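Local structure of beta-carbonic anhydrase (Methanothermobacter thermautotrophicus, 1G5C) at residues Leu27-Cys32 / Glu81-Gly86; Asp34-Asp39 / Ile156-Gly161. The protein catalyses the reversible hydration of carbon dioxide to bicarbonate and a proton, as a zinc-dependent carbonic anhydrase of the beta class. All blocks are in the same frame, centred on the assembly; numbering follows the deposited sequence.

Interaction 1. Residues Leu27-Cys32 / Glu81-Gly86; sequences LCIITC and EIIIVG. With ZN (zinc ion), chain G.
Ile30 and Ile84 run alongside each other in the same sense, on adjacent parallel strands in the core of the carbonic anhydrase sheet. CB of Ile30 faces CG1 of Ile84 at 4.1 Å. The tip of Ile30 reaches back along the strand instead: its CD1 meets CG2 of Ile82 at 3.6 Å, and these two side chains cross at a slant. Chi1 of Ile30 is -66°, which sets CG1 beside its own backbone N and starts the branch in that direction. Cys28 shares this face and brings its CB near CG1 of Ile82.

The other face carries Leu27, Ile29, Thr31, Ile83 and Val85. Ile29 runs alongside Ile83, with its CD1 over CB of Ile83. Leu27 crosses Ile83 obliquely and touches it end to end, CD2 to CD1, at 3.6 Å. CG2 of Ile29 packs against CG2 of Val85.

The backbones are bonded in the parallel pattern. Cys28 N and Ile30 N donate to Glu81 O and Ile83 O, and Ile83 N and Val85 N donate to Cys28 O and Ile30 O. At the C-terminal end a side chain takes over: Thr31 OG1 donates to Val85 O at 2.7 Å. With chi1 -168°, OG1 sits anti to the backbone N and beside the carbonyl carbon, turned to Val85 O. One residue on, where the strand ends, Cys32 SG binds the zinc ion at 2.4 Å, and water 1, His87 and Cys90 complete the site.

Strand 27-32 is flanked by strand 53-57, and strand 81-87 by strand 150-156. Helix 128-141 packs on the Ile30, Ile82 and Ile84 face through Val136 and Leu139. Helix 40-45 packs on Ile29, Thr31 and Val85 through Leu41 and Leu45.

Interaction 2. Residues Asp34-Asp39 / Ile156-Gly161; sequences DSRLID and IDINTG
Arg36 lies across Ile158 at about a right angle and touches it along most of its length. Its CB starts the contact, 3.6 Å from CD1 of Ile158. The chain then bends at chi3 (-74°). CD passes CG1 of Ile158, and Arg36 NE sits 3.6 Å from Ile158 CG1. CZ also lies over this carbon, so CG1 covers one face of the guanidinium group, nearer its edge than its centre. At the tip, NH1 reaches CG2 of Ile158.

The edge of the group is used for polar bonds. NE and NH2 grip Asp34 side-on, one nitrogen to each oxygen. Arg36 NE lies 2.9 Å from Asp34 OD1. Arg36 NH2 lies 3.0 Å from Asp34 OD2, in a nearly straight bond. Both nitrogens come in on the syn sides, somewhat out of the carboxylate plane. The anti lone pair of OD1 takes the backbone N of Arg36, which closes an Asx turn. This pair near the zinc ion is consistent with the Asp-Arg dyad of beta-class carbonic anhydrases. Arg36 NH1 binds water 2 at 2.8 Å, and this water donates to Asn159 OD1. NH1 also pairs with Asp89. Replacing Arg36 by an alanine would probably cost Asp34 the two side-on bonds, with OD1 still held by the backbone N, leave Asp89 without this partner, and strip the guanidinium off Ile158 CG1.

Leu37 adds an apolar contact at the Ile158 CD1 end. Its CD2 meets CD1 of Ile158 at 3.7 Å and also CG2 of Ile156.

Arg49 of the second subunit bonds to Arg36 O. The contact joins the loop between strand 27-32 and helix 40-45 to the loop after strand 150-156. His87 of strand 81-87 touches both loops, while Leu41 and Ala44 of helix 40-45 pack on Ile156.

In the fold
Interaction 1 lies in the middle of the sheet, and interaction 2 beyond the C-terminal ends of strands 27-32 and 150-156. Their centres are about 14 Å apart. The segments alternate along the chain: 27-32, 34-39, 81-86, 156-161. A single residue separates the first two. The contacts also meet directly, since Gly86 O lies 2.9 Å from Ile156 N, a probable hydrogen bond, and Leu37 CD1 packs on Thr31 OG1. Strand 27-32 brings Cys32 to the zinc ion, and strand 81-87 ends in His87, a second ligand. The 34-39 loop borders the metal site, the nearest atom of the Asp34 side chain being about 4 Å from the zinc ion, while Ile156 and Ile158 of the other loop touch His87.

Interaction 1. Residues Leu27-Cys32 / Glu81-Gly86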
ATOM      1  N   LEU A  27      -1.599 -12.928  -6.941  1.00 20.15           N
ATOM      2  CA  LEU A  27      -1.904 -11.578  -7.418  1.00 19.13           C
ATOM      3  C   LEU A  27      -1.455 -10.363  -6.599  1.00 18.25           C
ATOM      4  O   LEU A  27      -1.509 -10.358  -5.360  1.00 13.32           O
ATOM      5  CB  LEU A  27      -3.425 -11.463  -7.538  1.00 26.32           C
ATOM      6  CG  LEU A  27      -4.250 -11.385  -8.810  1.00 33.09           C
ATOM      7  CD1 LEU A  27      -5.584 -12.104  -8.611  1.00 35.22           C
ATOM      8  CD2 LEU A  27      -4.492  -9.930  -9.140  1.00 38.79           C
ATOM      9  N   CYS A  28      -1.057  -9.311  -7.303  1.00 13.69           N
ATOM     10  CA  CYS A  28      -0.715  -8.053  -6.643  1.00 14.42           C
ATOM     11  C   CYS A  28      -1.450  -6.984  -7.430  1.00 15.65           C
ATOM     12  O   CYS A  28      -1.307  -6.897  -8.659  1.00 17.40           O
ATOM     13  CB  CYS A  28       0.777  -7.748  -6.677  1.00 18.33           C
ATOM     14  SG  CYS A  28       1.100  -6.095  -5.962  1.00 20.66           S
ATOM     15  N   ILE A  29      -2.252  -6.186  -6.730  1.00 13.22           N
ATOM     16  CA  ILE A  29      -3.017  -5.115  -7.358  1.00 13.18           C
ATOM     17  C   ILE A  29      -2.389  -3.776  -6.958  1.00 13.29           C
ATOM     18  O   ILE A  29      -2.078  -3.538  -5.777  1.00 12.29           O
ATOM     19  CB  ILE A  29      -4.506  -5.091  -6.869  1.00 13.31           C
ATOM     20  CG1 ILE A  29      -5.183  -6.457  -7.046  1.00 14.35           C
ATOM     21  CG2 ILE A  29      -5.274  -4.016  -7.619  1.00 15.19           C
ATOM     22  CD1 ILE A  29      -5.472  -6.839  -8.486  1.00 11.67           C
ATOM     23  N   ILE A  30      -2.196  -2.903  -7.937  1.00 12.87           N
ATOM     24  CA  ILE A  30      -1.664  -1.572  -7.673  1.00 10.58           C
ATOM     25  C   ILE A  30      -2.777  -0.593  -8.082  1.00 13.41           C
ATOM     26  O   ILE A  30      -3.230  -0.602  -9.234  1.00 10.50           O
ATOM     27  CB  ILE A  30      -0.384  -1.295  -8.502  1.00 14.57           C
ATOM     28  CG1 ILE A  30       0.743  -2.220  -8.031  1.00 16.31           C
ATOM     29  CG2 ILE A  30       0.048   0.156  -8.330  1.00 15.46           C
ATOM     30  CD1 ILE A  30       1.975  -2.241  -8.926  1.00 17.08           C
ATOM     31  N   THR A  31      -3.236   0.227  -7.143  1.00 10.89           N
ATOM     32  CA  THR A  31      -4.290   1.174  -7.463  1.00 13.29           C
ATOM     33  C   THR A  31      -4.188   2.477  -6.666  1.00 13.60           C
ATOM     34  O   THR A  31      -3.155   2.754  -6.027  1.00 13.58           O
ATOM     35  CB  THR A  31      -5.694   0.504  -7.306  1.00 16.15           C
ATOM     36  OG1 THR A  31      -6.704   1.358  -7.882  1.00 13.89           O
ATOM     37  CG2 THR A  31      -6.006   0.206  -5.813  1.00 14.87           C
ATOM     38  N   CYS A  32      -5.240   3.287  -6.711  1.00 11.67           N
ATOM     39  CA  CYS A  32      -5.222   4.589  -6.054  1.00 11.91           C
ATOM     40  C   CYS A  32      -5.822   4.577  -4.650  1.00 10.97           C
ATOM     41  O   CYS A  32      -6.552   3.652  -4.285  1.00 10.21           O
ATOM     42  CB  CYS A  32      -5.953   5.622  -6.941  1.00 10.98           C
ATOM     43  SG  CYS A  32      -5.888   7.340  -6.335  1.00 14.31           S
ATOM     44  N   GLU A  81       1.781 -12.255 -10.917  1.00 19.25           N
ATOM     45  CA  GLU A  81       0.894 -11.439 -11.738  1.00 19.31           C
ATOM     46  C   GLU A  81       0.582 -10.126 -11.030  1.00 20.37           C
ATOM     47  O   GLU A  81       0.134 -10.113  -9.877  1.00 17.39           O
ATOM     48  CB  GLU A  81      -0.410 -12.192 -12.030  1.00 20.46           C
ATOM     49  CG  GLU A  81      -1.436 -11.400 -12.842  1.00 24.41           C
ATOM     50  CD  GLU A  81      -2.501 -12.294 -13.466  1.00 32.32           C
ATOM     51  OE1 GLU A  81      -2.831 -13.342 -12.862  1.00 33.28           O
ATOM     52  OE2 GLU A  81      -3.012 -11.956 -14.559  1.00 35.84           O
ATOM     53  N   ILE A  82       0.818  -9.024 -11.725  1.00 18.46           N
ATOM     54  CA  ILE A  82       0.560  -7.703 -11.165  1.00 17.08           C
ATOM     55  C   ILE A  82      -0.442  -6.987 -12.062  1.00 18.19           C
ATOM     56  O   ILE A  82      -0.325  -7.041 -13.293  1.00 18.15           O
ATOM     57  CB  ILE A  82       1.853  -6.848 -11.125  1.00 17.90           C
ATOM     58  CG1 ILE A  82       2.911  -7.533 -10.263  1.00 18.59           C
ATOM     59  CG2 ILE A  82       1.530  -5.446 -10.592  1.00 13.82           C
ATOM     60  CD1 ILE A  82       4.268  -6.852 -10.311  1.00 20.85           C
ATOM     61  N   ILE A  83      -1.415  -6.318 -11.450  1.00 14.36           N
ATOM     62  CA  ILE A  83      -2.428  -5.576 -12.196  1.00 13.30           C
ATOM     63  C   ILE A  83      -2.524  -4.152 -11.673  1.00 13.47           C
ATOM     64  O   ILE A  83      -2.874  -3.927 -10.499  1.00 12.26           O
ATOM     65  CB  ILE A  83      -3.855  -6.206 -12.062  1.00 12.43           C
ATOM     66  CG1 ILE A  83      -3.848  -7.662 -12.511  1.00 15.80           C
ATOM     67  CG2 ILE A  83      -4.848  -5.425 -12.921  1.00 13.73           C
ATOM     68  CD1 ILE A  83      -5.193  -8.396 -12.276  1.00 18.80           C
ATOM     69  N   ILE A  84      -2.190  -3.184 -12.517  1.00 10.90           N
ATOM     70  CA  ILE A  84      -2.322  -1.801 -12.100  1.00 10.85           C
ATOM     71  C   ILE A  84      -3.752  -1.455 -12.483  1.00 14.75           C
ATOM     72  O   ILE A  84      -4.196  -1.800 -13.595  1.00 15.23           O
ATOM     73  CB  ILE A  84      -1.357  -0.864 -12.860  1.00 14.81           C
ATOM     74  CG1 ILE A  84       0.099  -1.232 -12.533  1.00 14.50           C
ATOM     75  CG2 ILE A  84      -1.671   0.599 -12.500  1.00 11.00           C
ATOM     76  CD1 ILE A  84       1.161  -0.462 -13.359  1.00 13.82           C
ATOM     77  N   VAL A  85      -4.488  -0.827 -11.565  1.00 10.18           N
ATOM     78  CA  VAL A  85      -5.860  -0.421 -11.849  1.00  9.57           C
ATOM     79  C   VAL A  85      -6.040   1.082 -11.603  1.00 14.31           C
ATOM     80  O   VAL A  85      -6.051   1.559 -10.452  1.00 12.70           O
ATOM     81  CB  VAL A  85      -6.896  -1.196 -10.982  1.00 13.45           C
ATOM     82  CG1 VAL A  85      -8.322  -0.774 -11.369  1.00 10.96           C
ATOM     83  CG2 VAL A  85      -6.732  -2.698 -11.176  1.00  9.68           C
ATOM     84  N   GLY A  86      -6.126   1.845 -12.691  1.00 11.13           N
ATOM     85  CA  GLY A  86      -6.371   3.265 -12.536  1.00 10.69           C
ATOM     86  C   GLY A  86      -7.879   3.423 -12.513  1.00 12.82           C
ATOM     87  O   GLY A  86      -8.604   2.430 -12.636  1.00 13.23           O
TER
HETATM   88 ZN    ZN G1001      -7.301   8.406  -7.970  1.00 17.03          ZN
HETATM   89  O   HOH W   1      -8.540   9.742  -7.076  1.00 15.71           O

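Interaction 2. Residues Asp34-Asp39 / Ile156-Gly161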
ATOM      1  N   ASP A  34      -8.022   6.644  -3.600  1.00 11.15           N
ATOM      2  CA  ASP A  34      -9.377   7.174  -3.735  1.00  9.29           C
ATOM      3  C   ASP A  34     -10.391   6.371  -2.908  1.00  9.80           C
ATOM      4  O   ASP A  34     -10.470   5.140  -3.011  1.00  6.42           O
ATOM      5  CB  ASP A  34      -9.794   7.169  -5.228  1.00 10.26           C
ATOM      6  CG  ASP A  34     -10.953   8.124  -5.507  1.00 14.08           C
ATOM      7  OD1 ASP A  34     -12.098   7.823  -5.109  1.00 12.45           O
ATOM      8  OD2 ASP A  34     -10.702   9.194  -6.090  1.00 14.85           O
ATOM      9  N   SER A  35     -11.180   7.066  -2.100  1.00 10.72           N
ATOM     10  CA  SER A  35     -12.161   6.402  -1.229  1.00 13.32           C
ATOM     11  C   SER A  35     -13.285   5.674  -1.942  1.00 14.27           C
ATOM     12  O   SER A  35     -13.917   4.783  -1.357  1.00 11.00           O
ATOM     13  CB  SER A  35     -12.778   7.393  -0.226  1.00 16.24           C
ATOM     14  OG  SER A  35     -13.688   8.272  -0.861  1.00 16.07           O
ATOM     15  N   ARG A  36     -13.539   6.024  -3.201  1.00 14.95           N
ATOM     16  CA  ARG A  36     -14.609   5.363  -3.942  1.00 15.18           C
ATOM     17  C   ARG A  36     -14.234   3.966  -4.429  1.00 14.97           C
ATOM     18  O   ARG A  36     -15.088   3.221  -4.939  1.00 13.86           O
ATOM     19  CB  ARG A  36     -15.033   6.234  -5.125  1.00 15.12           C
ATOM     20  CG  ARG A  36     -15.633   7.551  -4.682  1.00 18.10           C
ATOM     21  CD  ARG A  36     -15.783   8.473  -5.853  1.00 20.74           C
ATOM     22  NE  ARG A  36     -14.486   8.999  -6.256  1.00 15.90           N
ATOM     23  CZ  ARG A  36     -14.302   9.811  -7.291  1.00 20.99           C
ATOM     24  NH1 ARG A  36     -15.331  10.200  -8.051  1.00 15.43           N
ATOM     25  NH2 ARG A  36     -13.083  10.249  -7.548  1.00 19.44           N
ATOM     26  N   LEU A  37     -12.961   3.613  -4.284  1.00 11.99           N
ATOM     27  CA  LEU A  37     -12.505   2.289  -4.697  1.00 13.28           C
ATOM     28  C   LEU A  37     -12.693   1.279  -3.571  1.00 11.96           C
ATOM     29  O   LEU A  37     -12.650   0.069  -3.802  1.00 11.83           O
ATOM     30  CB  LEU A  37     -11.026   2.327  -5.098  1.00 12.61           C
ATOM     31  CG  LEU A  37     -10.745   3.065  -6.410  1.00 12.83           C
ATOM     32  CD1 LEU A  37      -9.249   3.319  -6.587  1.00 11.73           C
ATOM     33  CD2 LEU A  37     -11.306   2.229  -7.565  1.00 12.82           C
ATOM     34  N   ILE A  38     -12.879   1.763  -2.349  1.00 12.71           N
ATOM     35  CA  ILE A  38     -13.069   0.844  -1.226  1.00 12.65           C
ATOM     36  C   ILE A  38     -14.346   0.054  -1.499  1.00 14.14           C
ATOM     37  O   ILE A  38     -15.352   0.635  -1.920  1.00 11.29           O
ATOM     38  CB  ILE A  38     -13.220   1.607   0.119  1.00 14.56           C
ATOM     39  CG1 ILE A  38     -11.948   2.413   0.407  1.00 12.85           C
ATOM     40  CG2 ILE A  38     -13.461   0.607   1.272  1.00 14.57           C
ATOM     41  CD1 ILE A  38     -12.080   3.350   1.625  1.00 13.47           C
ATOM     42  N   ASP A  39     -14.284  -1.265  -1.294  1.00 10.53           N
ATOM     43  CA  ASP A  39     -15.425  -2.169  -1.498  1.00 10.92           C
ATOM     44  C   ASP A  39     -15.716  -2.385  -2.980  1.00  8.58           C
ATOM     45  O   ASP A  39     -15.693  -3.509  -3.474  1.00 11.08           O
ATOM     46  CB  ASP A  39     -16.697  -1.612  -0.809  1.00  9.61           C
ATOM     47  CG  ASP A  39     -17.615  -2.720  -0.253  1.00 12.44           C
ATOM     48  OD1 ASP A  39     -17.552  -3.868  -0.744  1.00 14.81           O
ATOM     49  OD2 ASP A  39     -18.416  -2.437   0.683  1.00 12.64           O
ATOM     50  N   ILE A 156     -10.727   1.397 -14.238  1.00 15.45           N
ATOM     51  CA  ILE A 156     -12.089   1.113 -13.807  1.00 15.85           C
ATOM     52  C   ILE A 156     -12.950   2.382 -13.770  1.00 14.81           C
ATOM     53  O   ILE A 156     -12.463   3.447 -13.402  1.00 14.07           O
ATOM     54  CB  ILE A 156     -12.095   0.456 -12.383  1.00 16.09           C
ATOM     55  CG1 ILE A 156     -13.503  -0.032 -12.033  1.00 18.46           C
ATOM     56  CG2 ILE A 156     -11.620   1.470 -11.312  1.00 12.51           C
ATOM     57  CD1 ILE A 156     -13.548  -0.880 -10.729  1.00 19.82           C
ATOM     58  N   ASP A 157     -14.218   2.263 -14.170  1.00 14.48           N
ATOM     59  CA  ASP A 157     -15.156   3.388 -14.106  1.00 14.60           C
ATOM     60  C   ASP A 157     -15.441   3.557 -12.610  1.00 16.27           C
ATOM     61  O   ASP A 157     -15.979   2.649 -11.979  1.00 16.94           O
ATOM     62  CB  ASP A 157     -16.460   3.049 -14.843  1.00 16.67           C
ATOM     63  CG  ASP A 157     -17.455   4.207 -14.836  1.00 22.10           C
ATOM     64  OD1 ASP A 157     -17.840   4.686 -13.736  1.00 21.74           O
ATOM     65  OD2 ASP A 157     -17.853   4.647 -15.933  1.00 26.43           O
ATOM     66  N   ILE A 158     -15.106   4.713 -12.047  1.00 16.99           N
ATOM     67  CA  ILE A 158     -15.276   4.928 -10.622  1.00 19.32           C
ATOM     68  C   ILE A 158     -16.720   4.875 -10.094  1.00 20.77           C
ATOM     69  O   ILE A 158     -16.949   4.685  -8.892  1.00 21.47           O
ATOM     70  CB  ILE A 158     -14.571   6.252 -10.194  1.00 17.67           C
ATOM     71  CG1 ILE A 158     -14.349   6.269  -8.672  1.00 17.15           C
ATOM     72  CG2 ILE A 158     -15.383   7.475 -10.647  1.00 16.63           C
ATOM     73  CD1 ILE A 158     -13.461   5.127  -8.152  1.00 12.10           C
ATOM     74  N   ASN A 159     -17.699   5.003 -10.978  1.00 20.72           N
ATOM     75  CA  ASN A 159     -19.080   4.950 -10.527  1.00 20.92           C
ATOM     76  C   ASN A 159     -19.776   3.613 -10.752  1.00 21.75           C
ATOM     77  O   ASN A 159     -20.644   3.232  -9.975  1.00 22.69           O
ATOM     78  CB  ASN A 159     -19.889   6.062 -11.200  1.00 23.96           C
ATOM     79  CG  ASN A 159     -19.312   7.436 -10.928  1.00 23.20           C
ATOM     80  OD1 ASN A 159     -19.142   7.831  -9.776  1.00 23.13           O
ATOM     81  ND2 ASN A 159     -18.994   8.165 -11.987  1.00 20.35           N
ATOM     82  N   THR A 160     -19.386   2.894 -11.797  1.00 19.43           N
ATOM     83  CA  THR A 160     -20.031   1.630 -12.130  1.00 17.60           C
ATOM     84  C   THR A 160     -19.208   0.367 -11.822  1.00 19.49           C
ATOM     85  O   THR A 160     -19.774  -0.716 -11.675  1.00 18.81           O
ATOM     86  CB  THR A 160     -20.407   1.603 -13.630  1.00 22.60           C
ATOM     87  OG1 THR A 160     -19.217   1.419 -14.413  1.00 22.28           O
ATOM     88  CG2 THR A 160     -21.074   2.940 -14.055  1.00 19.42           C
ATOM     89  N   GLY A 161     -17.883   0.499 -11.732  1.00 19.26           N
ATOM     90  CA  GLY A 161     -17.045  -0.661 -11.453  1.00 14.60           C
ATOM     91  C   GLY A 161     -16.666  -1.429 -12.712  1.00 15.30           C
ATOM     92  O   GLY A 161     -15.971  -2.450 -12.663  1.00 15.78           O
TER
HETATM   93  O   HOH W   2     -18.125   9.969  -8.254  1.00 25.41           O